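Local coordinates for conserved protein with 2 CBS domains (Pyrobaculum aerophilum, PDB 2RIH), which binds AMP through a pair of CBS domains and probably acts as an adenylate-responsive regulatory or sensor module, at residues P19-V27 / D68-I76; L31-L41 / A52-L60. All blocks are in the same frame, centred on the assembly; numbering follows the deposited sequence.

How the contacts relate
Two contacts around the first CBS domain show how a small alpha-beta unit is held together. Contact 1 ties the start of helix 24-34 to the loop that follows helix 56-64. Contact 2 lies nested inside the chain loop so closed and pairs the two strands of the hairpin. Their centres are 11 Å apart, and they meet directly, Val27 CG1 of contact 1 lying 3.6 Å from Ala39 CB of contact 2. Contact 2 carries Gly37, Leu38, Ser55, Arg57 and Asp58 of the two AMP sites, where sulfates are bound here and AMP is absent. Contact 1 approaches one site through Ile76, its side chain about 4 Å from those of Asp58 and Arg61. Both touch the second subunit.

Contact 1: P19-V27 / D68-I76; sequences PETATIREV and DLDGPAMPI
Ile24 lays its CG1 branch over the backbone of the 68-76 loop, with CG1 3.5 Å from Pro72 O, and reaches the CD1 methyl of Ile76 at an oblique crossing. Its CB lies against Leu69 O, and the backbone is held too: Ile24 N donates to Gly71 O (2.9 Å), almost in line with the carbonyl. On the other side of the Thr23-Pro72 pair, Ala73 N donates to Ala22 O in the carbonyl plane, which makes Thr23 and Pro72 a single beta bridge.

Arg25 carries the charged end. Its chain runs with CG anti to the backbone N (chi1 -158°) and bends at chi3, which brings the guanidinium side-on to Asp70. Arg25 NE donates to Asp70 OD1 (3.0 Å) and Arg25 NH2 to Asp70 OD2, both oxygens being approached from above the carboxylate plane. The guanidinium and carboxylate planes are turned 44° apart. Leu69 CB lies over one guanidinium face. Asp70 OD1 has a second partner in Arg66 of the second subunit, while Arg25 NH1 bonds to Val63 O there, so the salt bridge lies at the dimer interface.

Here helix 24-34 begins with a capping box: Thr23 OG1 accepts from Glu26 N, and Thr23 N donates to Glu26 OE1 (2.9 Å). On the loop side, Asp68 OD2 takes Asp70 N in an Asx turn. Toward the other end Met74, bent at chi2 and chi3, sets its CE methyl 3.5 Å from Glu20 CB, whereas the carboxylate of Glu20 bonds to Arg44 N. A water links Glu20 O, Ala22 O and Met74 N, and Val27 CG2 touches Ala73 CB.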
loop_
_atom_site.group_PDB
_atom_site.type_symbol
_atom_site.label_atom_id
_atom_site.label_comp_id
_atom_site.label_asym_id
_atom_site.label_seq_id
_atom_site.Cartn_x
_atom_site.Cartn_y
_atom_site.Cartn_z
ATOM N N PRO A 19 -12.322 13.282 12.420
ATOM C CA PRO A 19 -13.409 14.097 11.876
ATOM C C PRO A 19 -13.048 14.699 10.514
ATOM O O PRO A 19 -11.865 14.879 10.193
ATOM C CB PRO A 19 -13.627 15.183 12.937
ATOM C CG PRO A 19 -12.422 15.159 13.805
ATOM C CD PRO A 19 -11.821 13.789 13.707
ATOM N N GLU A 20 -14.078 14.983 9.726
ATOM C CA GLU A 20 -13.933 15.517 8.370
ATOM C C GLU A 20 -13.160 16.838 8.249
ATOM O O GLU A 20 -12.761 17.210 7.146
ATOM C CB GLU A 20 -15.316 15.670 7.722
ATOM C CG GLU A 20 -16.304 16.555 8.485
ATOM C CD GLU A 20 -17.604 16.738 7.730
ATOM O OE1 GLU A 20 -18.671 16.480 8.306
ATOM O OE2 GLU A 20 -17.556 17.128 6.550
ATOM N N THR A 21 -12.971 17.533 9.370
ATOM C CA THR A 21 -12.206 18.786 9.437
ATOM C C THR A 21 -10.700 18.567 9.634
ATOM O O THR A 21 -9.931 19.533 9.674
ATOM C CB THR A 21 -12.692 19.646 10.626
ATOM O OG1 THR A 21 -12.767 18.822 11.796
ATOM C CG2 THR A 21 -14.067 20.246 10.349
ATOM N N ALA A 22 -10.284 17.306 9.772
ATOM C CA ALA A 22 -8.877 16.971 9.998
ATOM C C ALA A 22 -7.943 17.573 8.942
ATOM O O ALA A 22 -8.308 17.734 7.771
ATOM C CB ALA A 22 -8.697 15.444 10.046
ATOM N N THR A 23 -6.726 17.899 9.363
ATOM C CA THR A 23 -5.716 18.363 8.429
ATOM C C THR A 23 -5.017 17.155 7.833
ATOM O O THR A 23 -5.144 16.043 8.339
ATOM C CB THR A 23 -4.675 19.276 9.094
ATOM O OG1 THR A 23 -3.873 18.515 10.011
ATOM C CG2 THR A 23 -5.361 20.445 9.808
ATOM N N ILE A 24 -4.263 17.391 6.770
ATOM C CA ILE A 24 -3.507 16.335 6.109
ATOM C C ILE A 24 -2.476 15.698 7.044
ATOM O O ILE A 24 -2.326 14.478 7.060
ATOM C CB ILE A 24 -2.791 16.856 4.833
ATOM C CG1 ILE A 24 -3.825 17.296 3.782
ATOM C CG2 ILE A 24 -1.844 15.771 4.282
ATOM C CD1 ILE A 24 -3.225 18.019 2.625
ATOM N N ARG A 25 -1.761 16.520 7.804
ATOM C CA ARG A 25 -0.741 16.010 8.719
ATOM C C ARG A 25 -1.347 15.281 9.919
ATOM O O ARG A 25 -0.723 14.368 10.460
ATOM C CB ARG A 25 0.186 17.132 9.216
ATOM C CG ARG A 25 1.538 16.599 9.705
ATOM C CD ARG A 25 2.490 17.686 10.144
ATOM N NE ARG A 25 2.620 18.769 9.170
ATOM C CZ ARG A 25 3.497 18.827 8.166
ATOM N NH1 ARG A 25 4.362 17.850 7.941
ATOM N NH2 ARG A 25 3.506 19.887 7.368
ATOM N N GLU A 26 -2.540 15.696 10.349
ATOM C CA GLU A 26 -3.248 14.989 11.419
ATOM C C GLU A 26 -3.549 13.557 10.991
ATOM O O GLU A 26 -3.328 12.620 11.765
ATOM C CB GLU A 26 -4.533 15.718 11.827
ATOM C CG GLU A 26 -4.273 16.927 12.714
ATOM C CD GLU A 26 -5.479 17.836 12.860
ATOM O OE1 GLU A 26 -6.510 17.591 12.206
ATOM O OE2 GLU A 26 -5.390 18.810 13.634
ATOM N N VAL A 27 -4.033 13.399 9.757
ATOM C CA VAL A 27 -4.288 12.077 9.185
ATOM C C VAL A 27 -3.000 11.258 9.112
ATOM O O VAL A 27 -2.969 10.105 9.535
ATOM C CB VAL A 27 -4.912 12.167 7.771
ATOM C CG1 VAL A 27 -4.946 10.769 7.094
ATOM C CG2 VAL A 27 -6.300 12.798 7.847
ATOM N N ASP A 68 0.056 22.431 1.086
ATOM C CA ASP A 68 0.157 22.755 2.487
ATOM C C ASP A 68 -0.365 21.539 3.256
ATOM O O ASP A 68 -1.573 21.302 3.329
ATOM C CB ASP A 68 -0.656 24.014 2.803
ATOM C CG ASP A 68 -0.505 24.472 4.241
ATOM O OD1 ASP A 68 -1.053 25.546 4.556
ATOM O OD2 ASP A 68 0.158 23.785 5.056
ATOM N N LEU A 69 0.572 20.775 3.809
ATOM C CA LEU A 69 0.278 19.542 4.554
ATOM C C LEU A 69 -0.408 19.803 5.904
ATOM O O LEU A 69 -0.895 18.880 6.546
ATOM C CB LEU A 69 1.568 18.735 4.749
ATOM C CG LEU A 69 2.014 17.711 3.685
ATOM C CD1 LEU A 69 1.445 17.940 2.301
ATOM C CD2 LEU A 69 3.551 17.630 3.657
ATOM N N ASP A 70 -0.441 21.060 6.332
ATOM C CA ASP A 70 -1.233 21.460 7.498
ATOM C C ASP A 70 -2.568 22.097 7.100
ATOM O O ASP A 70 -3.272 22.645 7.939
ATOM C CB ASP A 70 -0.424 22.402 8.384
ATOM C CG ASP A 70 0.735 21.707 9.043
ATOM O OD1 ASP A 70 0.495 20.760 9.813
ATOM O OD2 ASP A 70 1.882 22.099 8.784
ATOM N N GLY A 71 -2.907 22.016 5.819
ATOM C CA GLY A 71 -4.230 22.393 5.339
ATOM C C GLY A 71 -5.198 21.219 5.478
ATOM O O GLY A 71 -4.809 20.127 5.899
ATOM N N PRO A 72 -6.477 21.441 5.140
ATOM C CA PRO A 72 -7.483 20.392 5.256
ATOM C C PRO A 72 -7.193 19.133 4.430
ATOM O O PRO A 72 -6.661 19.220 3.310
ATOM C CB PRO A 72 -8.767 21.082 4.770
ATOM C CG PRO A 72 -8.318 22.254 3.995
ATOM C CD PRO A 72 -7.053 22.703 4.642
ATOM N N ALA A 73 -7.550 17.977 4.996
ATOM C CA ALA A 73 -7.417 16.684 4.317
ATOM C C ALA A 73 -8.577 16.395 3.380
ATOM O O ALA A 73 -8.403 15.672 2.408
ATOM C CB ALA A 73 -7.276 15.547 5.331
ATOM N N MET A 74 -9.758 16.945 3.658
ATOM C CA MET A 74 -10.938 16.641 2.832
ATOM C C MET A 74 -10.728 16.857 1.325
ATOM O O MET A 74 -11.135 16.004 0.531
ATOM C CB MET A 74 -12.194 17.384 3.324
ATOM C CG MET A 74 -13.485 16.984 2.578
ATOM S SD MET A 74 -13.883 15.214 2.662
ATOM C CE MET A 74 -14.627 15.152 4.290
ATOM N N PRO A 75 -10.122 17.991 0.915
ATOM C CA PRO A 75 -9.835 18.163 -0.517
ATOM C C PRO A 75 -8.979 17.057 -1.171
ATOM O O PRO A 75 -9.058 16.883 -2.374
ATOM C CB PRO A 75 -9.108 19.513 -0.571
ATOM C CG PRO A 75 -9.593 20.246 0.624
ATOM C CD PRO A 75 -9.741 19.190 1.687
ATOM N N ILE A 76 -8.177 16.320 -0.407
ATOM C CA ILE A 76 -7.391 15.226 -0.997
ATOM C C ILE A 76 -8.073 13.862 -0.803
ATOM O O ILE A 76 -7.566 12.839 -1.258
ATOM C CB ILE A 76 -5.930 15.196 -0.485
ATOM C CG1 ILE A 76 -5.827 14.725 0.970
ATOM C CG2 ILE A 76 -5.296 16.565 -0.653
ATOM C CD1 ILE A 76 -4.436 14.289 1.362
HETATM O O HOH W 1 -10.410 18.290 6.109
HETATM O O HOH W 2 -1.769 19.931 10.892
#

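Contact 2: L31-L41 / A52-L60; sequences LAKNRVGLAVL and AVVSERDIL. With SO4 (sulfate ion), chain H; SO4 (sulfate ion), chain D; SO4 (sulfate ion), chain C; SO4 (sulfate ion), chain F.
Leu38 leans across the strand pair toward Val53, the two side chains crossing obliquely on the face they share with Val40 and Ser55. A chi1 of -170° swings its CG away from the backbone nitrogen and carries both methyls over the neighbouring strand: Leu38 CD2 lies 3.9 Å from Val53 CG1, and CD1 the same distance from Ser55 CB. His103 and Val105 of the second CBS domain cover this face, so an alanine at Leu38 would probably take both methyls from Val53 and Ser55 CB and leave a gap beside His103 and Val105.

On the other face Leu41 crosses Val54 at a slant, Leu41 CD1 to Val54 CG2 at 4.1 Å, and Leu41 CB rests against Ala52 CB; helix 24-34 packs there through Val27. The strands run antiparallel at 155°, with Ala39 and Val54 a hydrogen-bonded pair. Just before strand 38-43, Gly37 O accepts from Glu56 N at 2.9 Å, and Glu56 OE1 lies 3.6 Å from Gly37 CA. The Glu56 carboxylate is salt-bridged to Arg57 and Arg102 of the second subunit.

Ser55 and Asp58 form a capping box for helix 56-64: Ser55 N donates almost straight to Asp58 OD2 (2.9 Å), on its anti side, while Ser55 OG accepts a weak bond from Arg57 N. Ser55 OG donates to sulfate (chain C) O4 at 2.8 Å, and Arg57 NH2 meets another sulfate (chain F) O4 at 2.8 Å, edge-on. Gly37 N holds a third (chain D). Though probably from the crystallisation liquor, these sulfates mark anion-binding positions, consistent with recognition of a phosphate-bearing nucleotide.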
loop_
_atom_site.group_PDB
_atom_site.type_symbol
_atom_site.label_atom_id
_atom_site.label_comp_id
_atom_site.label_asym_id
_atom_site.label_seq_id
_atom_site.Cartn_x
_atom_site.Cartn_y
_atom_site.Cartn_z
ATOM N N LEU A 31 -2.230 7.685 11.067
ATOM C CA LEU A 31 -1.864 6.518 10.257
ATOM C C LEU A 31 -0.470 5.984 10.616
ATOM O O LEU A 31 -0.275 4.771 10.742
ATOM C CB LEU A 31 -1.911 6.859 8.769
ATOM C CG LEU A 31 -3.286 7.025 8.110
ATOM C CD1 LEU A 31 -3.080 7.377 6.642
ATOM C CD2 LEU A 31 -4.142 5.762 8.272
ATOM N N ALA A 32 0.496 6.889 10.765
ATOM C CA ALA A 32 1.866 6.514 11.134
ATOM C C ALA A 32 1.891 5.784 12.478
ATOM O O ALA A 32 2.537 4.750 12.618
ATOM C CB ALA A 32 2.768 7.755 11.192
ATOM N N LYS A 33 1.174 6.351 13.449
ATOM C CA LYS A 33 1.019 5.797 14.800
ATOM C C LYS A 33 0.430 4.378 14.831
ATOM O O LYS A 33 0.934 3.498 15.530
ATOM C CB LYS A 33 0.135 6.763 15.597
ATOM C CG LYS A 33 -0.346 6.309 16.966
ATOM C CD LYS A 33 -1.077 7.481 17.621
ATOM C CE LYS A 33 -2.241 7.055 18.487
ATOM N NZ LYS A 33 -3.175 8.215 18.697
ATOM N N ASN A 34 -0.632 4.166 14.062
ATOM C CA ASN A 34 -1.323 2.879 14.018
ATOM C C ASN A 34 -0.748 1.883 13.013
ATOM O O ASN A 34 -1.175 0.721 12.972
ATOM C CB ASN A 34 -2.811 3.116 13.774
ATOM C CG ASN A 34 -3.491 3.713 14.982
ATOM O OD1 ASN A 34 -3.911 2.987 15.887
ATOM N ND2 ASN A 34 -3.578 5.038 15.026
ATOM N N ARG A 35 0.225 2.339 12.223
ATOM C CA ARG A 35 0.927 1.510 11.240
ATOM C C ARG A 35 -0.020 0.880 10.226
ATOM O O ARG A 35 0.074 -0.314 9.918
ATOM C CB ARG A 35 1.784 0.441 11.940
ATOM C CG ARG A 35 2.658 1.008 13.047
ATOM C CD ARG A 35 4.067 0.428 13.067
ATOM N NE ARG A 35 4.993 1.392 13.673
ATOM C CZ ARG A 35 6.242 1.625 13.273
ATOM N NH1 ARG A 35 6.773 0.983 12.230
ATOM N NH2 ARG A 35 6.968 2.531 13.913
ATOM N N VAL A 36 -0.944 1.698 9.722
ATOM C CA VAL A 36 -1.884 1.289 8.682
ATOM C C VAL A 36 -1.918 2.398 7.635
ATOM O O VAL A 36 -1.371 3.476 7.857
ATOM C CB VAL A 36 -3.297 0.975 9.234
ATOM C CG1 VAL A 36 -3.242 -0.262 10.139
ATOM C CG2 VAL A 36 -3.908 2.197 9.969
ATOM N N GLY A 37 -2.556 2.130 6.505
ATOM C CA GLY A 37 -2.452 3.015 5.348
ATOM C C GLY A 37 -3.693 3.756 4.915
ATOM O O GLY A 37 -3.624 4.546 3.974
ATOM N N LEU A 38 -4.826 3.502 5.568
ATOM C CA LEU A 38 -6.065 4.212 5.246
ATOM C C LEU A 38 -6.796 4.735 6.477
ATOM O O LEU A 38 -7.043 3.987 7.435
ATOM C CB LEU A 38 -7.010 3.342 4.408
ATOM C CG LEU A 38 -8.213 4.102 3.837
ATOM C CD1 LEU A 38 -8.221 4.081 2.316
ATOM C CD2 LEU A 38 -9.531 3.591 4.411
ATOM N N ALA A 39 -7.116 6.032 6.426
ATOM C CA ALA A 39 -7.906 6.715 7.430
ATOM C C ALA A 39 -9.320 7.002 6.902
ATOM O O ALA A 39 -9.508 7.337 5.730
ATOM C CB ALA A 39 -7.218 8.035 7.844
ATOM N N VAL A 40 -10.310 6.872 7.775
ATOM C CA VAL A 40 -11.681 7.231 7.444
ATOM C C VAL A 40 -12.016 8.597 8.047
ATOM O O VAL A 40 -11.797 8.829 9.231
ATOM C CB VAL A 40 -12.683 6.166 7.958
ATOM C CG1 VAL A 40 -14.133 6.603 7.713
ATOM C CG2 VAL A 40 -12.415 4.822 7.304
ATOM N N LEU A 41 -12.522 9.507 7.222
ATOM C CA LEU A 41 -13.008 10.798 7.717
ATOM C C LEU A 41 -14.491 10.626 7.998
ATOM O O LEU A 41 -15.219 10.085 7.168
ATOM C CB LEU A 41 -12.745 11.933 6.726
ATOM C CG LEU A 41 -11.282 12.286 6.395
ATOM C CD1 LEU A 41 -11.221 13.617 5.635
ATOM C CD2 LEU A 41 -10.371 12.348 7.627
ATOM N N ALA A 52 -15.556 10.074 3.907
ATOM C CA ALA A 52 -14.420 10.117 3.008
ATOM C C ALA A 52 -13.306 9.248 3.535
ATOM O O ALA A 52 -13.322 8.847 4.702
ATOM C CB ALA A 52 -13.931 11.561 2.843
ATOM N N VAL A 53 -12.343 8.962 2.666
ATOM C CA VAL A 53 -11.138 8.245 3.043
ATOM C C VAL A 53 -9.901 8.973 2.523
ATOM O O VAL A 53 -9.934 9.614 1.463
ATOM C CB VAL A 53 -11.151 6.771 2.544
ATOM C CG1 VAL A 53 -12.328 6.027 3.164
ATOM C CG2 VAL A 53 -11.188 6.679 0.998
ATOM N N VAL A 54 -8.827 8.878 3.302
ATOM C CA VAL A 54 -7.519 9.391 2.936
ATOM C C VAL A 54 -6.501 8.288 3.184
ATOM O O VAL A 54 -6.368 7.801 4.307
ATOM C CB VAL A 54 -7.127 10.628 3.782
ATOM C CG1 VAL A 54 -5.756 11.158 3.359
ATOM C CG2 VAL A 54 -8.179 11.713 3.653
ATOM N N SER A 55 -5.803 7.870 2.133
ATOM C CA SER A 55 -4.749 6.881 2.288
ATOM C C SER A 55 -3.381 7.532 2.168
ATOM O O SER A 55 -3.254 8.688 1.752
ATOM C CB SER A 55 -4.891 5.771 1.255
ATOM O OG SER A 55 -4.709 6.285 -0.042
ATOM N N GLU A 56 -2.365 6.775 2.559
ATOM C CA GLU A 56 -0.973 7.162 2.387
ATOM C C GLU A 56 -0.661 7.513 0.931
ATOM O O GLU A 56 0.232 8.319 0.655
ATOM C CB GLU A 56 -0.057 6.036 2.877
ATOM C CG GLU A 56 -0.220 4.723 2.154
ATOM C CD GLU A 56 0.486 3.581 2.854
ATOM O OE1 GLU A 56 -0.027 2.454 2.793
ATOM O OE2 GLU A 56 1.540 3.804 3.468
ATOM N N ARG A 57 -1.398 6.905 0.005
ATOM C CA ARG A 57 -1.275 7.240 -1.402
ATOM C C ARG A 57 -1.739 8.660 -1.725
ATOM O O ARG A 57 -1.144 9.335 -2.569
ATOM C CB ARG A 57 -2.037 6.242 -2.262
ATOM C CG ARG A 57 -1.841 6.532 -3.733
ATOM C CD ARG A 57 -1.769 5.281 -4.560
ATOM N NE ARG A 57 -0.649 4.439 -4.153
ATOM C CZ ARG A 57 -0.291 3.332 -4.793
ATOM N NH1 ARG A 57 -0.940 2.949 -5.885
ATOM N NH2 ARG A 57 0.720 2.616 -4.337
ATOM N N ASP A 58 -2.808 9.102 -1.070
ATOM C CA ASP A 58 -3.299 10.468 -1.239
ATOM C C ASP A 58 -2.314 11.464 -0.628
ATOM O O ASP A 58 -2.068 12.538 -1.180
ATOM C CB ASP A 58 -4.683 10.627 -0.603
ATOM C CG ASP A 58 -5.735 9.740 -1.259
ATOM O OD1 ASP A 58 -5.890 9.781 -2.506
ATOM O OD2 ASP A 58 -6.412 9.005 -0.519
ATOM N N ILE A 59 -1.757 11.099 0.520
ATOM C CA ILE A 59 -0.734 11.910 1.175
ATOM C C ILE A 59 0.528 11.991 0.301
ATOM O O ILE A 59 1.163 13.049 0.203
ATOM C CB ILE A 59 -0.438 11.354 2.587
ATOM C CG1 ILE A 59 -1.654 11.619 3.494
ATOM C CG2 ILE A 59 0.859 11.968 3.162
ATOM C CD1 ILE A 59 -1.735 10.759 4.740
ATOM N N LEU A 60 0.879 10.873 -0.338
ATOM C CA LEU A 60 2.008 10.820 -1.256
ATOM C C LEU A 60 1.838 11.869 -2.364
ATOM O O LEU A 60 2.759 12.633 -2.660
ATOM C CB LEU A 60 2.109 9.413 -1.873
ATOM C CG LEU A 60 3.295 9.070 -2.772
ATOM C CD1 LEU A 60 4.511 8.758 -1.925
ATOM C CD2 LEU A 60 2.967 7.864 -3.668
HETATM S S SO4 H . 4.981 -0.040 9.029
HETATM O O1 SO4 H . 6.079 0.552 8.259
HETATM O O2 SO4 H . 4.142 -0.888 8.186
HETATM O O3 SO4 H . 5.539 -0.865 10.099
HETATM O O4 SO4 H . 4.162 1.030 9.581
HETATM S S SO4 D . -2.010 -1.663 5.539
HETATM O O1 SO4 D . -1.973 -2.284 4.227
HETATM O O2 SO4 D . -2.591 -2.594 6.498
HETATM O O3 SO4 D . -0.666 -1.353 5.978
HETATM O O4 SO4 D . -2.797 -0.449 5.492
HETATM S S SO4 C . -4.934 2.721 -1.360
HETATM O O1 SO4 C . -4.573 2.062 -2.609
HETATM O O2 SO4 C . -6.053 1.995 -0.756
HETATM O O3 SO4 C . -3.824 2.700 -0.411
HETATM O O4 SO4 C . -5.309 4.084 -1.664
HETATM S S SO4 F . 1.283 -1.059 -5.530
HETATM O O1 SO4 F . 2.719 -0.806 -5.564
HETATM O O2 SO4 F . 0.928 -2.026 -6.553
HETATM O O3 SO4 F . 0.911 -1.599 -4.241
HETATM O O4 SO4 F . 0.578 0.181 -5.775
#